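Side-chain contact in CENP-V/GFA domain-containing protein (Rhodobacter sphaeroides 2.4.1, PDB 3FAC), which is of uncertain function but belongs to the Gfa family, whose members probably bind zinc and are generally assigned carbon-sulfur lyase activity: residues L57-F60 and A65-W68. Residues are numbered along the deposited sequence; the frame is centred on the assembly and turned at random.
Sequences LYQF and AKHW
With CG of L57 anti to the backbone N (chi1 168°) and CG of W68 anti to its carbonyl carbon (chi1 -45°), the leucine and the indole are swung together on one face of the sheet. CD1 of L57 sits 3.8 Å from the centroid of the six-membered ring of W68, almost on the ring normal, a CH-pi contact; L57 CB adds an approach of 3.5 Å to W68 CZ3. A branched aliphatic chain suits this place because its methyl can rest on a broad flat surface, and tryptophan supplies that surface while also stacking with H78 of the next strand. Were W68 replaced by an alanine, the L57 methyl would probably lose its aromatic platform and H78 its stacking partner. Strands 55-58 and 66-70 form an antiparallel beta hairpin at the margin of a five-stranded sheet, in a domain of the beta-tent clan. Y58 and H67 form a hydrogen-bonded pair: Y58 N donates to H67 O at 2.8 Å, and H67 N returns a bond to Y58 O at 3.1 Å. The buried imidazole of H67, flat enough to pack among aromatic neighbours, meets the F60 ring at its border, planes 26° apart and F60 CE2 3.4 Å from H67 NE2; the ring of F30 also meets those of Y58, H67 and F60. Near the turn, the Q59 and K66 side chains lie alongside each other; Q59 NE2 donates to R63 O.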
ATOM      1  N   LEU A  57       1.265 -12.830   0.676  1.00 15.73           N
ATOM      2  CA  LEU A  57       0.740 -12.486  -0.635  1.00 15.61           C
ATOM      3  C   LEU A  57      -0.693 -12.968  -0.774  1.00 15.79           C
ATOM      4  O   LEU A  57      -1.013 -14.112  -0.446  1.00 16.62           O
ATOM      5  CB  LEU A  57       1.605 -13.126  -1.721  1.00 16.02           C
ATOM      6  CG  LEU A  57       1.062 -13.106  -3.147  1.00 17.31           C
ATOM      7  CD1 LEU A  57       0.920 -11.665  -3.639  1.00 17.18           C
ATOM      8  CD2 LEU A  57       2.000 -13.890  -4.039  1.00 14.88           C
ATOM      9  N   TYR A  58      -1.556 -12.089  -1.260  1.00 16.06           N
ATOM     10  CA  TYR A  58      -2.949 -12.440  -1.458  1.00 16.58           C
ATOM     11  C   TYR A  58      -3.402 -12.074  -2.861  1.00 17.64           C
ATOM     12  O   TYR A  58      -3.234 -10.938  -3.302  1.00 16.02           O
ATOM     13  CB  TYR A  58      -3.837 -11.726  -0.446  1.00 16.08           C
ATOM     14  CG  TYR A  58      -5.299 -12.066  -0.614  1.00 15.80           C
ATOM     15  CD1 TYR A  58      -5.747 -13.382  -0.484  1.00 14.88           C
ATOM     16  CD2 TYR A  58      -6.237 -11.076  -0.895  1.00 15.17           C
ATOM     17  CE1 TYR A  58      -7.096 -13.700  -0.627  1.00 14.92           C
ATOM     18  CE2 TYR A  58      -7.588 -11.384  -1.038  1.00 13.92           C
ATOM     19  CZ  TYR A  58      -8.009 -12.698  -0.903  1.00 13.79           C
ATOM     20  OH  TYR A  58      -9.343 -13.005  -1.036  1.00 13.30           O
ATOM     21  N   GLN A  59      -3.976 -13.055  -3.552  1.00 19.37           N
ATOM     22  CA  GLN A  59      -4.478 -12.872  -4.909  1.00 21.29           C
ATOM     23  C   GLN A  59      -5.903 -13.401  -4.995  1.00 23.28           C
ATOM     24  O   GLN A  59      -6.277 -14.309  -4.252  1.00 25.01           O
ATOM     25  CB  GLN A  59      -3.605 -13.637  -5.903  1.00 21.15           C
ATOM     26  CG  GLN A  59      -2.268 -12.997  -6.216  1.00 21.23           C
ATOM     27  CD  GLN A  59      -1.402 -13.894  -7.082  1.00 21.19           C
ATOM     28  OE1 GLN A  59      -0.749 -14.811  -6.586  1.00 16.75           O
ATOM     29  NE2 GLN A  59      -1.412 -13.646  -8.386  1.00 22.66           N
ATOM     30  N   PHE A  60      -6.693 -12.840  -5.903  1.00 25.13           N
ATOM     31  CA  PHE A  60      -8.069 -13.285  -6.081  1.00 26.27           C
ATOM     32  C   PHE A  60      -8.649 -12.811  -7.411  1.00 28.14           C
ATOM     33  O   PHE A  60      -8.030 -12.016  -8.119  1.00 28.17           O
ATOM     34  CB  PHE A  60      -8.934 -12.797  -4.911  1.00 25.26           C
ATOM     35  CG  PHE A  60      -9.188 -11.313  -4.906  1.00 24.45           C
ATOM     36  CD1 PHE A  60     -10.251 -10.773  -5.622  1.00 23.57           C
ATOM     37  CD2 PHE A  60      -8.376 -10.460  -4.174  1.00 24.25           C
ATOM     38  CE1 PHE A  60     -10.500  -9.404  -5.604  1.00 23.76           C
ATOM     39  CE2 PHE A  60      -8.617  -9.090  -4.148  1.00 24.40           C
ATOM     40  CZ  PHE A  60      -9.680  -8.561  -4.864  1.00 22.83           C
ATOM     41  N   ALA A  65      -3.940  -8.450  -9.615  1.00 36.69           N
ATOM     42  CA  ALA A  65      -3.456  -7.601  -8.541  1.00 33.55           C
ATOM     43  C   ALA A  65      -2.746  -8.435  -7.482  1.00 31.74           C
ATOM     44  O   ALA A  65      -3.163  -9.552  -7.168  1.00 32.53           O
ATOM     45  CB  ALA A  65      -4.621  -6.840  -7.917  1.00 34.32           C
ATOM     46  N   LYS A  66      -1.665  -7.888  -6.941  1.00 29.64           N
ATOM     47  CA  LYS A  66      -0.900  -8.572  -5.909  1.00 28.51           C
ATOM     48  C   LYS A  66      -0.989  -7.743  -4.634  1.00 26.39           C
ATOM     49  O   LYS A  66      -0.570  -6.587  -4.606  1.00 25.99           O
ATOM     50  CB  LYS A  66       0.562  -8.721  -6.329  1.00 31.03           C
ATOM     51  CG  LYS A  66       0.759  -8.981  -7.813  1.00 34.63           C
ATOM     52  CD  LYS A  66       1.884  -9.970  -8.060  1.00 35.23           C
ATOM     53  CE  LYS A  66       1.403 -11.395  -7.846  1.00 35.24           C
ATOM     54  NZ  LYS A  66       0.335 -11.739  -8.826  1.00 35.78           N
ATOM     55  N   HIS A  67      -1.538  -8.338  -3.581  1.00 22.34           N
ATOM     56  CA  HIS A  67      -1.697  -7.644  -2.314  1.00 19.13           C
ATOM     57  C   HIS A  67      -0.779  -8.248  -1.254  1.00 18.21           C
ATOM     58  O   HIS A  67      -0.759  -9.460  -1.070  1.00 18.34           O
ATOM     59  CB  HIS A  67      -3.157  -7.748  -1.864  1.00 16.51           C
ATOM     60  CG  HIS A  67      -4.145  -7.427  -2.943  1.00 16.52           C
ATOM     61  ND1 HIS A  67      -4.203  -6.195  -3.557  1.00 18.20           N
ATOM     62  CD2 HIS A  67      -5.116  -8.177  -3.515  1.00 16.12           C
ATOM     63  CE1 HIS A  67      -5.168  -6.200  -4.460  1.00 14.83           C
ATOM     64  NE2 HIS A  67      -5.739  -7.391  -4.454  1.00 14.26           N
ATOM     65  N   TRP A  68      -0.013  -7.409  -0.563  1.00 17.50           N
ATOM     66  CA  TRP A  68       0.882  -7.905   0.478  1.00 16.04           C
ATOM     67  C   TRP A  68       0.509  -7.317   1.829  1.00 15.98           C
ATOM     68  O   TRP A  68       0.039  -6.181   1.913  1.00 15.79           O
ATOM     69  CB  TRP A  68       2.336  -7.541   0.181  1.00 17.53           C
ATOM     70  CG  TRP A  68       2.758  -7.784  -1.224  1.00 22.09           C
ATOM     71  CD1 TRP A  68       2.573  -6.950  -2.288  1.00 23.37           C
ATOM     72  CD2 TRP A  68       3.418  -8.945  -1.733  1.00 21.84           C
ATOM     73  NE1 TRP A  68       3.078  -7.519  -3.429  1.00 24.32           N
ATOM     74  CE2 TRP A  68       3.602  -8.747  -3.118  1.00 24.36           C
ATOM     75  CE3 TRP A  68       3.872 -10.137  -1.154  1.00 23.28           C
ATOM     76  CZ2 TRP A  68       4.223  -9.700  -3.938  1.00 25.11           C
ATOM     77  CZ3 TRP A  68       4.492 -11.089  -1.971  1.00 24.69           C
ATOM     78  CH2 TRP A  68       4.660 -10.861  -3.347  1.00 24.85           C
TER